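PDB 1EE8: MUTM (fpg) protein from Thermus thermophilus, which belongs to the formamidopyrimidine-DNA glycosylase (Fpg) family, combining an N-terminal beta-rich domain, an H2TH domain and a zinc finger. Local coordinates for residues 11-16 against 72-77. Numbering follows the deposited sequence.
Sequences RRLRPL and GGFRLE
L13 and F74, near the end of helix 3-17 and in strand 73-75, are the residues whose CA atoms come nearest, 8.8 Å apart. No hydrogen bond joins the segments; the contact is made by apolar side chains. The helix is kinked here: P15 has no N-H to give to the preceding turn, and L16 N instead bonds back to L13 O at 2.8 Å, a three-residue span that tightens the last turn. L13 and L16, three residues apart, lie on the helix face turned to 73-76. On the other segment R75 points away from the helix, while F74 before it and L76 after it make the contacts. In L13, CG lies beside the backbone N and anti to the carbonyl carbon (chi1 -66°), and the CD1 branch reaches F74 CB at 4.2 Å. The two side chains cross at about a right angle, and this methyl approaches the phenyl ring obliquely. Both segments belong to the N-terminal domain of the Fpg family, a beta-sandwich along which helix 3-17 runs, L13 touching F56 of strand 53-58 and L93 of strand 92-96. Strand 73-75, an outermost strand of the sheet within this chain, pairs antiparallel with 92-96 through backbone bonds of G73 to H96 and R75 to Y94. The F74 ring meets that of F95, placing this buried half of the contact among residues of the sheet. The second half, at L16 and L76, is partly exposed. L76 does not start out facing the helix, but its terminal methyls come nearer, and L16 CD1 meets both branches of the fork, 3.9 Å from L76 CD1 and 4.0 Å from L76 CD2, the side chains again crossing at about a right angle. Beyond them, L76 touches L93 and P217, while L16 reaches R91.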
loop_
_atom_site.group_PDB
_atom_site.type_symbol
_atom_site.label_atom_id
_atom_site.label_comp_id
_atom_site.label_asym_id
_atom_site.label_seq_id
_atom_site.Cartn_x
_atom_site.Cartn_y
_atom_site.Cartn_z
ATOM N N ARG A 11 3.171 25.860 -3.742
ATOM C CA ARG A 11 4.341 26.661 -4.091
ATOM C C ARG A 11 5.396 26.699 -2.993
ATOM O O ARG A 11 6.588 26.659 -3.281
ATOM C CB ARG A 11 3.910 28.082 -4.464
ATOM C CG ARG A 11 2.992 28.103 -5.682
ATOM C CD ARG A 11 2.545 29.499 -6.073
ATOM N NE ARG A 11 1.714 29.438 -7.273
ATOM C CZ ARG A 11 1.403 30.485 -8.029
ATOM N NH1 ARG A 11 1.850 31.691 -7.713
ATOM N NH2 ARG A 11 0.649 30.319 -9.103
ATOM N N ARG A 12 4.973 26.760 -1.735
ATOM C CA ARG A 12 5.933 26.798 -0.639
ATOM C C ARG A 12 6.647 25.465 -0.439
ATOM O O ARG A 12 7.842 25.428 -0.159
ATOM C CB ARG A 12 5.249 27.196 0.668
ATOM C CG ARG A 12 4.702 28.608 0.671
ATOM C CD ARG A 12 5.812 29.632 0.487
ATOM N NE ARG A 12 5.302 30.994 0.606
ATOM C CZ ARG A 12 6.066 32.079 0.657
ATOM N NH1 ARG A 12 7.387 31.964 0.596
ATOM N NH2 ARG A 12 5.510 33.280 0.777
ATOM N N LEU A 13 5.914 24.370 -0.587
ATOM C CA LEU A 13 6.501 23.053 -0.394
ATOM C C LEU A 13 7.373 22.538 -1.535
ATOM O O LEU A 13 8.365 21.863 -1.285
ATOM C CB LEU A 13 5.407 22.014 -0.107
ATOM C CG LEU A 13 4.593 22.122 1.183
ATOM C CD1 LEU A 13 3.623 20.946 1.257
ATOM C CD2 LEU A 13 5.510 22.132 2.393
ATOM N N ARG A 14 7.020 22.847 -2.779
ATOM C CA ARG A 14 7.793 22.329 -3.906
ATOM C C ARG A 14 9.304 22.502 -3.823
ATOM O O ARG A 14 10.044 21.549 -4.059
ATOM C CB ARG A 14 7.266 22.880 -5.235
ATOM C CG ARG A 14 5.919 22.288 -5.631
ATOM C CD ARG A 14 5.754 22.211 -7.143
ATOM N NE ARG A 14 5.954 23.507 -7.773
ATOM C CZ ARG A 14 6.103 23.695 -9.079
ATOM N NH1 ARG A 14 6.081 22.662 -9.919
ATOM N NH2 ARG A 14 6.270 24.922 -9.543
ATOM N N PRO A 15 9.788 23.705 -3.477
ATOM C CA PRO A 15 11.239 23.916 -3.382
ATOM C C PRO A 15 11.855 23.121 -2.230
ATOM O O PRO A 15 13.074 22.943 -2.167
ATOM C CB PRO A 15 11.366 25.420 -3.130
ATOM C CG PRO A 15 10.055 25.992 -3.599
ATOM C CD PRO A 15 9.058 24.950 -3.193
ATOM N N LEU A 16 11.008 22.651 -1.321
ATOM C CA LEU A 16 11.471 21.908 -0.157
ATOM C C LEU A 16 11.382 20.390 -0.257
ATOM O O LEU A 16 12.097 19.686 0.450
ATOM C CB LEU A 16 10.688 22.351 1.087
ATOM C CG LEU A 16 10.687 23.834 1.458
ATOM C CD1 LEU A 16 9.746 24.067 2.645
ATOM C CD2 LEU A 16 12.108 24.276 1.791
ATOM N N GLY A 72 -7.001 21.897 8.259
ATOM C CA GLY A 72 -5.820 21.132 7.899
ATOM C C GLY A 72 -4.736 21.942 7.213
ATOM O O GLY A 72 -5.011 22.900 6.483
ATOM N N GLY A 73 -3.487 21.553 7.450
ATOM C CA GLY A 73 -2.375 22.246 6.831
ATOM C C GLY A 73 -1.065 21.534 7.096
ATOM O O GLY A 73 -0.947 20.776 8.062
ATOM N N PHE A 74 -0.094 21.746 6.215
ATOM C CA PHE A 74 1.228 21.153 6.372
ATOM C C PHE A 74 2.098 22.216 7.022
ATOM O O PHE A 74 2.056 23.371 6.614
ATOM C CB PHE A 74 1.801 20.763 5.005
ATOM C CG PHE A 74 1.176 19.532 4.425
ATOM C CD1 PHE A 74 1.507 18.275 4.918
ATOM C CD2 PHE A 74 0.206 19.631 3.434
ATOM C CE1 PHE A 74 0.875 17.126 4.436
ATOM C CE2 PHE A 74 -0.431 18.489 2.946
ATOM C CZ PHE A 74 -0.095 17.235 3.449
ATOM N N ARG A 75 2.864 21.829 8.042
ATOM C CA ARG A 75 3.745 22.754 8.752
ATOM C C ARG A 75 5.183 22.212 8.747
ATOM O O ARG A 75 5.399 21.010 8.609
ATOM C CB ARG A 75 3.281 22.928 10.204
ATOM C CG ARG A 75 1.884 23.518 10.384
ATOM C CD ARG A 75 1.800 24.906 9.779
ATOM N NE ARG A 75 0.452 25.464 9.854
ATOM C CZ ARG A 75 -0.104 25.937 10.963
ATOM N NH1 ARG A 75 -1.339 26.424 10.928
ATOM N NH2 ARG A 75 0.577 25.935 12.097
ATOM N N LEU A 76 6.158 23.103 8.895
ATOM C CA LEU A 76 7.559 22.695 8.925
ATOM C C LEU A 76 8.023 22.308 10.338
ATOM O O LEU A 76 9.106 21.735 10.518
ATOM C CB LEU A 76 8.432 23.807 8.339
ATOM C CG LEU A 76 8.052 24.127 6.883
ATOM C CD1 LEU A 76 9.033 25.133 6.297
ATOM C CD2 LEU A 76 8.057 22.846 6.057
ATOM N N GLU A 77 7.194 22.620 11.331
ATOM C CA GLU A 77 7.466 22.277 12.730
ATOM C C GLU A 77 6.222 21.597 13.294
ATOM O O GLU A 77 5.108 21.956 12.937
ATOM C CB GLU A 77 7.765 23.525 13.565
ATOM C CG GLU A 77 9.200 23.606 14.021
ATOM C CD GLU A 77 10.000 24.602 13.224
ATOM O OE1 GLU A 77 9.902 24.575 11.974
ATOM O OE2 GLU A 77 10.734 25.411 13.848
#